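5-formyl-3-hydroxy-2-methylpyridine 4-carboxylate 5-dehydrogenase (Mesorhizobium japonicum MAFF 303099, PDB 4OM8) oxidises 5-formyl-3-hydroxy-2-methylpyridine-4-carboxylate with NAD(+), and can also reduce it with NADH to 4-pyridoxate, in the breakdown of vitamin B6. Local coordinates at residues E85-P88 against S92-A95; I8-M13 against A36-A41; G103-D108 against P130-G135. All coordinates share one frame; numbering follows the deposited sequence.

Contact 1 of 3, residues E85-P88 against S92-A95. With NAD (nicotinamide-adenine-dinucleotide), chain C.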
loop_
_atom_site.group_PDB
_atom_site.type_symbol
_atom_site.label_atom_id
_atom_site.label_comp_id
_atom_site.label_asym_id
_atom_site.label_seq_id
_atom_site.Cartn_x
_atom_site.Cartn_y
_atom_site.Cartn_z
ATOM N N GLU A 85 -20.601 1.723 -19.174
ATOM C CA GLU A 85 -21.007 3.077 -18.836
ATOM C C GLU A 85 -19.947 3.686 -17.928
ATOM O O GLU A 85 -19.571 3.100 -16.889
ATOM C CB GLU A 85 -22.383 3.080 -18.167
ATOM C CG GLU A 85 -22.746 4.417 -17.536
ATOM C CD GLU A 85 -22.257 4.516 -16.113
ATOM O OE1 GLU A 85 -22.637 3.646 -15.305
ATOM O OE2 GLU A 85 -21.495 5.451 -15.802
ATOM N N ASN A 86 -19.472 4.864 -18.324
ATOM C CA ASN A 86 -18.317 5.501 -17.706
ATOM C C ASN A 86 -18.526 7.016 -17.624
ATOM O O ASN A 86 -17.637 7.795 -17.960
ATOM C CB ASN A 86 -17.067 5.151 -18.532
ATOM C CG ASN A 86 -15.770 5.578 -17.871
ATOM O OD1 ASN A 86 -15.547 5.356 -16.678
ATOM N ND2 ASN A 86 -14.903 6.203 -18.658
ATOM N N VAL A 87 -19.719 7.423 -17.193
ATOM C CA VAL A 87 -20.100 8.836 -17.156
ATOM C C VAL A 87 -19.961 9.333 -15.702
ATOM O O VAL A 87 -19.551 8.561 -14.840
ATOM C CB VAL A 87 -21.537 9.035 -17.739
ATOM C CG1 VAL A 87 -21.608 8.482 -19.172
ATOM C CG2 VAL A 87 -22.611 8.435 -16.822
ATOM N N PRO A 88 -20.258 10.623 -15.422
ATOM C CA PRO A 88 -20.015 11.100 -14.054
ATOM C C PRO A 88 -20.732 10.314 -12.967
ATOM O O PRO A 88 -21.736 9.624 -13.199
ATOM C CB PRO A 88 -20.540 12.538 -14.088
ATOM C CG PRO A 88 -20.327 12.969 -15.496
ATOM C CD PRO A 88 -20.561 11.741 -16.334
ATOM N N SER A 92 -28.562 10.138 -11.608
ATOM C CA SER A 92 -29.506 10.639 -12.604
ATOM C C SER A 92 -28.875 10.622 -14.003
ATOM O O SER A 92 -29.538 10.251 -14.979
ATOM C CB SER A 92 -29.991 12.047 -12.253
ATOM O OG SER A 92 -28.951 12.998 -12.380
ATOM N N ILE A 93 -27.599 10.999 -14.100
ATOM C CA ILE A 93 -26.911 10.962 -15.393
ATOM C C ILE A 93 -26.728 9.514 -15.864
ATOM O O ILE A 93 -26.944 9.212 -17.034
ATOM C CB ILE A 93 -25.543 11.676 -15.341
ATOM C CG1 ILE A 93 -25.740 13.145 -14.947
ATOM C CG2 ILE A 93 -24.839 11.596 -16.686
ATOM C CD1 ILE A 93 -24.458 13.960 -14.954
ATOM N N LYS A 94 -26.343 8.616 -14.958
ATOM C CA LYS A 94 -26.181 7.212 -15.344
ATOM C C LYS A 94 -27.516 6.612 -15.792
ATOM O O LYS A 94 -27.578 5.899 -16.801
ATOM C CB LYS A 94 -25.575 6.401 -14.197
ATOM C CG LYS A 94 -24.167 6.863 -13.788
ATOM C CD LYS A 94 -23.497 5.876 -12.848
ATOM C CE LYS A 94 -22.175 6.417 -12.332
ATOM N NZ LYS A 94 -21.230 6.798 -13.429
ATOM N N ALA A 95 -28.589 6.935 -15.069
ATOM C CA ALA A 95 -29.909 6.459 -15.448
ATOM C C ALA A 95 -30.316 6.978 -16.821
ATOM O O ALA A 95 -30.940 6.249 -17.581
ATOM C CB ALA A 95 -30.942 6.859 -14.405
HETATM P PA NAD C . -14.714 12.284 -15.830
HETATM O O1A NAD C . -15.520 13.406 -15.198
HETATM O O2A NAD C . -13.222 12.452 -16.073
HETATM O O5B NAD C . -15.407 11.920 -17.236
HETATM C C5B NAD C . -16.824 11.805 -17.379
HETATM C C4B NAD C . -17.148 11.920 -18.860
HETATM O O4B NAD C . -18.519 11.583 -19.076
HETATM C C3B NAD C . -16.942 13.349 -19.362
HETATM O O3B NAD C . -16.040 13.358 -20.477
HETATM C C2B NAD C . -18.344 13.800 -19.753
HETATM O O2B NAD C . -18.389 14.710 -20.864
HETATM C C1B NAD C . -19.006 12.478 -20.086
HETATM N N9A NAD C . -20.479 12.468 -20.056
HETATM C C8A NAD C . -21.299 13.148 -19.237
HETATM N N7A NAD C . -22.595 12.850 -19.504
HETATM C C5A NAD C . -22.611 11.957 -20.507
HETATM C C6A NAD C . -23.636 11.229 -21.276
HETATM N N6A NAD C . -24.957 11.391 -21.019
HETATM N N1A NAD C . -23.212 10.393 -22.248
HETATM C C2A NAD C . -21.908 10.219 -22.523
HETATM N N3A NAD C . -20.923 10.850 -21.864
HETATM C C4A NAD C . -21.213 11.716 -20.869
HETATM O O3 NAD C . -15.048 10.952 -14.984
HETATM P PN NAD C . -14.065 9.704 -14.724
HETATM O O1N NAD C . -13.054 10.071 -13.654
HETATM O O2N NAD C . -13.562 9.108 -16.020
HETATM O O5D NAD C . -15.078 8.652 -14.064
HETATM C C5D NAD C . -16.174 8.094 -14.800
HETATM C C4D NAD C . -16.818 7.024 -13.927
HETATM O O4D NAD C . -15.798 6.103 -13.551
HETATM C C3D NAD C . -17.377 7.583 -12.628
HETATM O O3D NAD C . -18.479 6.753 -12.252
HETATM C C2D NAD C . -16.259 7.376 -11.625
HETATM O O2D NAD C . -16.753 7.205 -10.292
HETATM C C1D NAD C . -15.638 6.083 -12.126
HETATM N N1N NAD C . -14.216 5.905 -11.791
HETATM C C2N NAD C . -13.357 6.940 -11.691
HETATM C C3N NAD C . -12.013 6.704 -11.391
HETATM C C7N NAD C . -11.008 7.814 -11.227
HETATM O O7N NAD C . -11.133 8.887 -11.799
HETATM N N7N NAD C . -9.983 7.582 -10.410
HETATM C C4N NAD C . -11.568 5.400 -11.205
HETATM C C5N NAD C . -12.474 4.356 -11.329
HETATM C C6N NAD C . -13.797 4.642 -11.634
#
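Lys94, on the helix 91-102, reaches back to Glu85 and Pro88 in the loop that follows strand 82-85, a strand-loop-helix unit of the Rossmann fold that lines the NAD site. Its chain runs extended as far as CE and bends only at the last torsion (chi4 -56°), crossing the Glu85 side chain at about a right angle. The ammonium forms a salt bridge with Glu85, NZ to OE2 2.7 Å, met on the syn side but 24° out of the carboxylate plane. The anti lone pair of the same oxygen takes the backbone N of Val87 at 3.0 Å, so Glu85 OE2 ties the start of the loop to the lysine. The other carboxylate oxygen, OE1, is hydrogen-bonded to Ser113 OG and Tyr98 OH, which leaves Glu85 gripped at both oxygens and probably keeps it ionised. Lys94 NZ also donates to Pro88 O at 2.9 Å, approaching from above the carbonyl plane rather than on a lone pair.

Beside the lysine, apolar side chains of loop and helix meet. Val87 CG2 touches Ile93 CG2 at 3.9 Å, while Pro88 CB lies 4.3 Å from Ile93 CD1. The adenine of NAD lies against this layer: Pro88 CD is 3.3 Å from C8A, and Val87 CG1 is near N3A and C4A. At the other end of the cofactor, the nicotinamide ribose hydroxyl O3D accepts a hydrogen bond from Lys94 NZ at 3.0 Å.

Contact 2 of 3, residues I8-M13 against A36-A41; sequences IGLGTM and AAIERA. With NAD (nicotinamide-adenine-dinucleotide), chain C.
Leu10 and Ala41 bring the two backbones closest, CA to CA 6.3 Å, where the glycine-rich loop between strand 4-8 and helix 14-23 passes the first turns of helix 35-54. The loop carries the Rossmann GxGxxG pattern, with Gly9 and Gly11 in this segment; Gly11 CA packs against NAD O5B. No direct hydrogen bond joins loop and helix. Instead a water donates to both Leu10 O, at a short 2.5 Å, and Ala37 O, at 2.7 Å, bridging two carbonyls that could not bond each other. Ala37 O is also the acceptor for Ala41 N within the helix.

Leu10 carries the apolar side of the contact. Its CB lies 4.1 Å from Ala41 CB, and chi1 (-75°, CG beside the backbone N) carries CD1 equally close to that methyl; CD1 also approaches Ile38 CG1 at 4.3 Å. Phe69 of strand 66-70 touches Leu10, Ile38 and Ala41 alike, covering this patch. Ala37 faces the cofactor, its CB 3.6 Å from the ribose hydroxyl O3B; nearby Asp32 OD2 is hydrogen-bonded to both NAD and Leu10 N. Farther along the loop, backbone amides take the pyrophosphate, one on each phosphate: Thr12 N donates to O2A in a nearly straight bond (169°), and Met13 N reaches O2N at 3.0 Å. The Met13 chain, bent at chi2 and chi3, sets SD 3.5 Å from C4N of the nicotinamide.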
loop_
_atom_site.group_PDB
_atom_site.type_symbol
_atom_site.label_atom_id
_atom_site.label_comp_id
_atom_site.label_asym_id
_atom_site.label_seq_id
_atom_site.Cartn_x
_atom_site.Cartn_y
_atom_site.Cartn_z
ATOM N N ILE A 8 -19.202 4.428 -22.966
ATOM C CA ILE A 8 -19.935 5.691 -22.857
ATOM C C ILE A 8 -19.280 6.567 -21.800
ATOM O O ILE A 8 -19.386 6.298 -20.595
ATOM C CB ILE A 8 -21.408 5.455 -22.490
ATOM C CG1 ILE A 8 -22.025 4.394 -23.407
ATOM C CG2 ILE A 8 -22.184 6.775 -22.479
ATOM C CD1 ILE A 8 -21.930 4.705 -24.906
ATOM N N GLY A 9 -18.565 7.593 -22.256
ATOM C CA GLY A 9 -17.874 8.508 -21.355
ATOM C C GLY A 9 -16.385 8.364 -21.541
ATOM O O GLY A 9 -15.824 7.281 -21.320
ATOM N N LEU A 10 -15.746 9.458 -21.962
ATOM C CA LEU A 10 -14.326 9.459 -22.316
ATOM C C LEU A 10 -13.494 10.475 -21.550
ATOM O O LEU A 10 -12.643 11.151 -22.135
ATOM C CB LEU A 10 -14.152 9.733 -23.809
ATOM C CG LEU A 10 -14.482 8.613 -24.789
ATOM C CD1 LEU A 10 -14.420 9.152 -26.217
ATOM C CD2 LEU A 10 -13.495 7.473 -24.605
ATOM N N GLY A 11 -13.733 10.585 -20.257
ATOM C CA GLY A 11 -12.933 11.475 -19.424
ATOM C C GLY A 11 -11.670 10.764 -18.992
ATOM O O GLY A 11 -11.058 10.043 -19.773
ATOM N N THR A 12 -11.290 10.971 -17.739
ATOM C CA THR A 12 -10.091 10.381 -17.160
ATOM C C THR A 12 -9.943 8.884 -17.433
ATOM O O THR A 12 -8.859 8.426 -17.802
ATOM C CB THR A 12 -10.084 10.621 -15.642
ATOM O OG1 THR A 12 -10.078 12.034 -15.400
ATOM C CG2 THR A 12 -8.883 9.968 -14.974
ATOM N N MET A 13 -11.037 8.137 -17.273
ATOM C CA MET A 13 -10.958 6.675 -17.334
ATOM C C MET A 13 -11.167 6.086 -18.725
ATOM O O MET A 13 -10.967 4.888 -18.930
ATOM C CB MET A 13 -11.979 6.051 -16.382
ATOM C CG MET A 13 -11.706 6.327 -14.925
ATOM S SD MET A 13 -10.146 5.600 -14.408
ATOM C CE MET A 13 -10.581 3.874 -14.316
ATOM N N ALA A 36 -15.359 18.518 -26.759
ATOM C CA ALA A 36 -14.065 18.807 -26.152
ATOM C C ALA A 36 -13.458 17.557 -25.508
ATOM O O ALA A 36 -12.239 17.372 -25.514
ATOM C CB ALA A 36 -14.199 19.920 -25.126
ATOM N N ALA A 37 -14.312 16.704 -24.952
ATOM C CA ALA A 37 -13.859 15.461 -24.334
ATOM C C ALA A 37 -13.342 14.459 -25.360
ATOM O O ALA A 37 -12.345 13.767 -25.122
ATOM C CB ALA A 37 -14.982 14.846 -23.525
ATOM N N ILE A 38 -14.026 14.367 -26.495
ATOM C CA ILE A 38 -13.617 13.439 -27.538
ATOM C C ILE A 38 -12.250 13.848 -28.078
ATOM O O ILE A 38 -11.380 13.004 -28.278
ATOM C CB ILE A 38 -14.656 13.370 -28.668
ATOM C CG1 ILE A 38 -15.937 12.731 -28.130
ATOM C CG2 ILE A 38 -14.114 12.561 -29.846
ATOM C CD1 ILE A 38 -17.005 12.453 -29.179
ATOM N N GLU A 39 -12.042 15.147 -28.271
ATOM C CA GLU A 39 -10.768 15.670 -28.770
ATOM C C GLU A 39 -9.625 15.397 -27.793
ATOM O O GLU A 39 -8.528 14.996 -28.184
ATOM C CB GLU A 39 -10.871 17.176 -29.027
ATOM C CG GLU A 39 -11.930 17.567 -30.047
ATOM C CD GLU A 39 -12.204 19.059 -30.063
ATOM O OE1 GLU A 39 -11.357 19.828 -29.553
ATOM O OE2 GLU A 39 -13.273 19.460 -30.571
ATOM N N ARG A 40 -9.886 15.645 -26.513
ATOM C CA ARG A 40 -8.882 15.391 -25.481
ATOM C C ARG A 40 -8.545 13.904 -25.437
ATOM O O ARG A 40 -7.389 13.523 -25.235
ATOM C CB ARG A 40 -9.363 15.873 -24.106
ATOM C CG ARG A 40 -9.354 17.392 -23.922
ATOM C CD ARG A 40 -9.542 17.796 -22.454
ATOM N NE ARG A 40 -10.858 17.423 -21.936
ATOM C CZ ARG A 40 -11.941 18.190 -22.015
ATOM N NH1 ARG A 40 -11.873 19.384 -22.589
ATOM N NH2 ARG A 40 -13.094 17.764 -21.518
ATOM N N ALA A 41 -9.552 13.064 -25.651
ATOM C CA ALA A 41 -9.366 11.623 -25.604
ATOM C C ALA A 41 -8.431 11.110 -26.696
ATOM O O ALA A 41 -7.788 10.084 -26.525
ATOM C CB ALA A 41 -10.721 10.919 -25.695
HETATM P PA NAD C . -14.714 12.284 -15.830
HETATM O O1A NAD C . -15.520 13.406 -15.198
HETATM O O2A NAD C . -13.222 12.452 -16.073
HETATM O O5B NAD C . -15.407 11.920 -17.236
HETATM C C5B NAD C . -16.824 11.805 -17.379
HETATM C C4B NAD C . -17.148 11.920 -18.860
HETATM O O4B NAD C . -18.519 11.583 -19.076
HETATM C C3B NAD C . -16.942 13.349 -19.362
HETATM O O3B NAD C . -16.040 13.358 -20.477
HETATM C C2B NAD C . -18.344 13.800 -19.753
HETATM O O2B NAD C . -18.389 14.710 -20.864
HETATM C C1B NAD C . -19.006 12.478 -20.086
HETATM N N9A NAD C . -20.479 12.468 -20.056
HETATM C C8A NAD C . -21.299 13.148 -19.237
HETATM N N7A NAD C . -22.595 12.850 -19.504
HETATM C C5A NAD C . -22.611 11.957 -20.507
HETATM C C6A NAD C . -23.636 11.229 -21.276
HETATM N N6A NAD C . -24.957 11.391 -21.019
HETATM N N1A NAD C . -23.212 10.393 -22.248
HETATM C C2A NAD C . -21.908 10.219 -22.523
HETATM N N3A NAD C . -20.923 10.850 -21.864
HETATM C C4A NAD C . -21.213 11.716 -20.869
HETATM O O3 NAD C . -15.048 10.952 -14.984
HETATM P PN NAD C . -14.065 9.704 -14.724
HETATM O O1N NAD C . -13.054 10.071 -13.654
HETATM O O2N NAD C . -13.562 9.108 -16.020
HETATM O O5D NAD C . -15.078 8.652 -14.064
HETATM C C5D NAD C . -16.174 8.094 -14.800
HETATM C C4D NAD C . -16.818 7.024 -13.927
HETATM O O4D NAD C . -15.798 6.103 -13.551
HETATM C C3D NAD C . -17.377 7.583 -12.628
HETATM O O3D NAD C . -18.479 6.753 -12.252
HETATM C C2D NAD C . -16.259 7.376 -11.625
HETATM O O2D NAD C . -16.753 7.205 -10.292
HETATM C C1D NAD C . -15.638 6.083 -12.126
HETATM N N1N NAD C . -14.216 5.905 -11.791
HETATM C C2N NAD C . -13.357 6.940 -11.691
HETATM C C3N NAD C . -12.013 6.704 -11.391
HETATM C C7N NAD C . -11.008 7.814 -11.227
HETATM O O7N NAD C . -11.133 8.887 -11.799
HETATM N N7N NAD C . -9.983 7.582 -10.410
HETATM C C4N NAD C . -11.568 5.400 -11.205
HETATM C C5N NAD C . -12.474 4.356 -11.329
HETATM C C6N NAD C . -13.797 4.642 -11.634
HETATM O O HOH W 1 -11.550 13.344 -22.588
#

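Contact 3 of 3, residues G103-D108 against P130-G135; sequences GLIGQD and PERMVG
Arg132, in one of its two deposited conformers, sends its guanidinium group across to the turn of Ile105, Gly106 and Gln107, where two carbonyl oxygens meet it. Near its edge lies Gly106 O, which accepts from NH1 at 3.0 Å; the oxygen is 22° out of the guanidinium plane and the N-H...O angle is a bent 139°, although the donor sits on a carbonyl lone pair. Gln107 O lies over one face, 3.4 Å above the plane and offset toward the rim, and is also 3.4 Å from Arg132 CG. Chi1 (46°) sets CG between the backbone N and the carbonyl carbon, this close to the turn; a bend at chi2 turns the rest toward the loop. The Ile105 side chain crosses the arginine obliquely, its CD1 4.0 Å from NH1. The contact joins the loop between helix 91-102 and strand 110-113 to the start of strand 133-137, neighbouring strands of the Rossmann sheet, at its surface and away from the NAD site. Thr109 O also takes NH1 and Ser128 O takes NE, which would hold the group's rotation in this conformer. In the guanidinium plane a water accepts from Arg132 NH2 at 2.9 Å and probably donates to Ile105 O.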
loop_
_atom_site.group_PDB
_atom_site.type_symbol
_atom_site.label_atom_id
_atom_site.label_comp_id
_atom_site.label_asym_id
_atom_site.label_seq_id
_atom_site.Cartn_x
_atom_site.Cartn_y
_atom_site.Cartn_z
ATOM N N GLY A 103 -33.066 0.779 -25.524
ATOM C CA GLY A 103 -33.770 0.427 -26.743
ATOM C C GLY A 103 -32.868 0.155 -27.928
ATOM O O GLY A 103 -33.351 -0.266 -28.980
ATOM N N LEU A 104 -31.565 0.380 -27.760
ATOM C CA LEU A 104 -30.608 0.287 -28.866
ATOM C C LEU A 104 -29.706 -0.938 -28.803
ATOM O O LEU A 104 -28.897 -1.171 -29.709
ATOM C CB LEU A 104 -29.733 1.529 -28.891
ATOM C CG LEU A 104 -30.461 2.856 -29.023
ATOM C CD1 LEU A 104 -29.465 3.989 -28.945
ATOM C CD2 LEU A 104 -31.225 2.884 -30.342
ATOM N N ILE A 105 -29.821 -1.699 -27.720
ATOM C CA ILE A 105 -28.981 -2.868 -27.536
ATOM C C ILE A 105 -29.815 -4.109 -27.252
ATOM O O ILE A 105 -30.964 -4.028 -26.797
ATOM C CB ILE A 105 -27.969 -2.660 -26.384
ATOM C CG1 ILE A 105 -28.696 -2.477 -25.053
ATOM C CG2 ILE A 105 -27.066 -1.452 -26.662
ATOM C CD1 ILE A 105 -27.748 -2.225 -23.883
ATOM N N GLY A 106 -29.210 -5.260 -27.506
ATOM C CA GLY A 106 -29.854 -6.534 -27.236
ATOM C C GLY A 106 -30.135 -6.749 -25.760
ATOM O O GLY A 106 -29.387 -6.276 -24.903
ATOM N N GLN A 107 -31.208 -7.477 -25.457
ATOM C CA GLN A 107 -31.548 -7.744 -24.066
ATOM C C GLN A 107 -30.481 -8.613 -23.378
ATOM O O GLN A 107 -30.436 -8.692 -22.153
ATOM C CB GLN A 107 -32.924 -8.405 -23.984
ATOM C CG GLN A 107 -33.011 -9.690 -24.763
ATOM C CD GLN A 107 -34.446 -10.100 -25.006
ATOM O OE1 GLN A 107 -35.115 -9.568 -25.896
ATOM N NE2 GLN A 107 -34.935 -11.029 -24.200
ATOM N N ASP A 108 -29.625 -9.258 -24.160
ATOM C CA ASP A 108 -28.549 -10.047 -23.574
ATOM C C ASP A 108 -27.200 -9.323 -23.616
ATOM O O ASP A 108 -26.188 -9.867 -23.163
ATOM C CB ASP A 108 -28.444 -11.412 -24.256
ATOM C CG ASP A 108 -28.166 -11.313 -25.738
ATOM O OD1 ASP A 108 -28.449 -10.258 -26.345
ATOM O OD2 ASP A 108 -27.671 -12.312 -26.302
ATOM N N PRO A 130 -32.223 -6.353 -15.658
ATOM C CA PRO A 130 -31.169 -5.910 -14.739
ATOM C C PRO A 130 -30.165 -7.014 -14.456
ATOM O O PRO A 130 -29.082 -6.732 -13.925
ATOM C CB PRO A 130 -31.939 -5.530 -13.467
ATOM C CG PRO A 130 -33.240 -6.305 -13.569
ATOM C CD PRO A 130 -33.552 -6.363 -15.025
ATOM N N GLU A 131 -30.505 -8.253 -14.813
ATOM C CA GLU A 131 -29.611 -9.371 -14.566
ATOM C C GLU A 131 -28.336 -9.301 -15.398
ATOM O O GLU A 131 -27.339 -9.934 -15.033
ATOM C CB GLU A 131 -30.310 -10.708 -14.825
ATOM C CG GLU A 131 -31.643 -10.852 -14.125
ATOM C CD GLU A 131 -32.782 -10.260 -14.936
ATOM O OE1 GLU A 131 -32.537 -9.774 -16.060
ATOM O OE2 GLU A 131 -33.921 -10.318 -14.462
ATOM N N ARG A 132 -28.351 -8.545 -16.500
ATOM C CA ARG A 132 -27.155 -8.392 -17.330
ATOM C C ARG A 132 -26.427 -7.075 -17.037
ATOM O O ARG A 132 -25.546 -6.656 -17.809
ATOM C CB ARG A 132 -27.490 -8.494 -18.836
ATOM C CG ARG A 132 -28.704 -7.699 -19.350
ATOM C CD ARG A 132 -28.519 -6.163 -19.320
ATOM N NE ARG A 132 -29.755 -5.516 -19.772
ATOM C CZ ARG A 132 -30.023 -5.235 -21.045
ATOM N NH1 ARG A 132 -29.133 -5.506 -21.994
ATOM N NH2 ARG A 132 -31.189 -4.676 -21.371
ATOM N N MET A 133 -26.788 -6.423 -15.935
ATOM C CA MET A 133 -26.043 -5.244 -15.492
ATOM C C MET A 133 -25.178 -5.592 -14.292
ATOM O O MET A 133 -25.599 -6.311 -13.394
ATOM C CB MET A 133 -26.957 -4.074 -15.144
ATOM C CG MET A 133 -26.184 -2.935 -14.474
ATOM S SD MET A 133 -27.074 -1.389 -14.350
ATOM C CE MET A 133 -27.000 -0.814 -16.039
ATOM N N VAL A 134 -23.954 -5.074 -14.299
ATOM C CA VAL A 134 -22.930 -5.470 -13.344
ATOM C C VAL A 134 -21.957 -4.324 -13.144
ATOM O O VAL A 134 -21.846 -3.440 -14.003
ATOM C CB VAL A 134 -22.186 -6.732 -13.869
ATOM C CG1 VAL A 134 -21.426 -6.423 -15.163
ATOM C CG2 VAL A 134 -21.257 -7.337 -12.826
ATOM N N GLY A 135 -21.255 -4.324 -12.017
ATOM C CA GLY A 135 -20.154 -3.397 -11.844
ATOM C C GLY A 135 -18.876 -3.951 -12.438
ATOM O O GLY A 135 -18.552 -5.121 -12.248
HETATM O O HOH W 2 -31.910 -3.941 -24.065
#

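In the fold
From the N terminus, contact 2 comes first: strand 4-8 leads into the loop 8-13, and the chain returns through helix 14-23 and strand 27-31 to set helix 35-54 beside it. Contact 1 closes a much shorter loop, from the end of strand 82-85 into helix 91-102. Contact 3 follows from the far end of that helix, spanning strand 110-113 to reach the start of strand 133-137. The three stand in series, none nested or crossed. Contacts 1 and 2 touch, Asn86 N lying 2.7 Å from Ile8 O in a probable hydrogen bond, and both meet NAD; contact 3 is separate, its centre about 15 Å from that of contact 1.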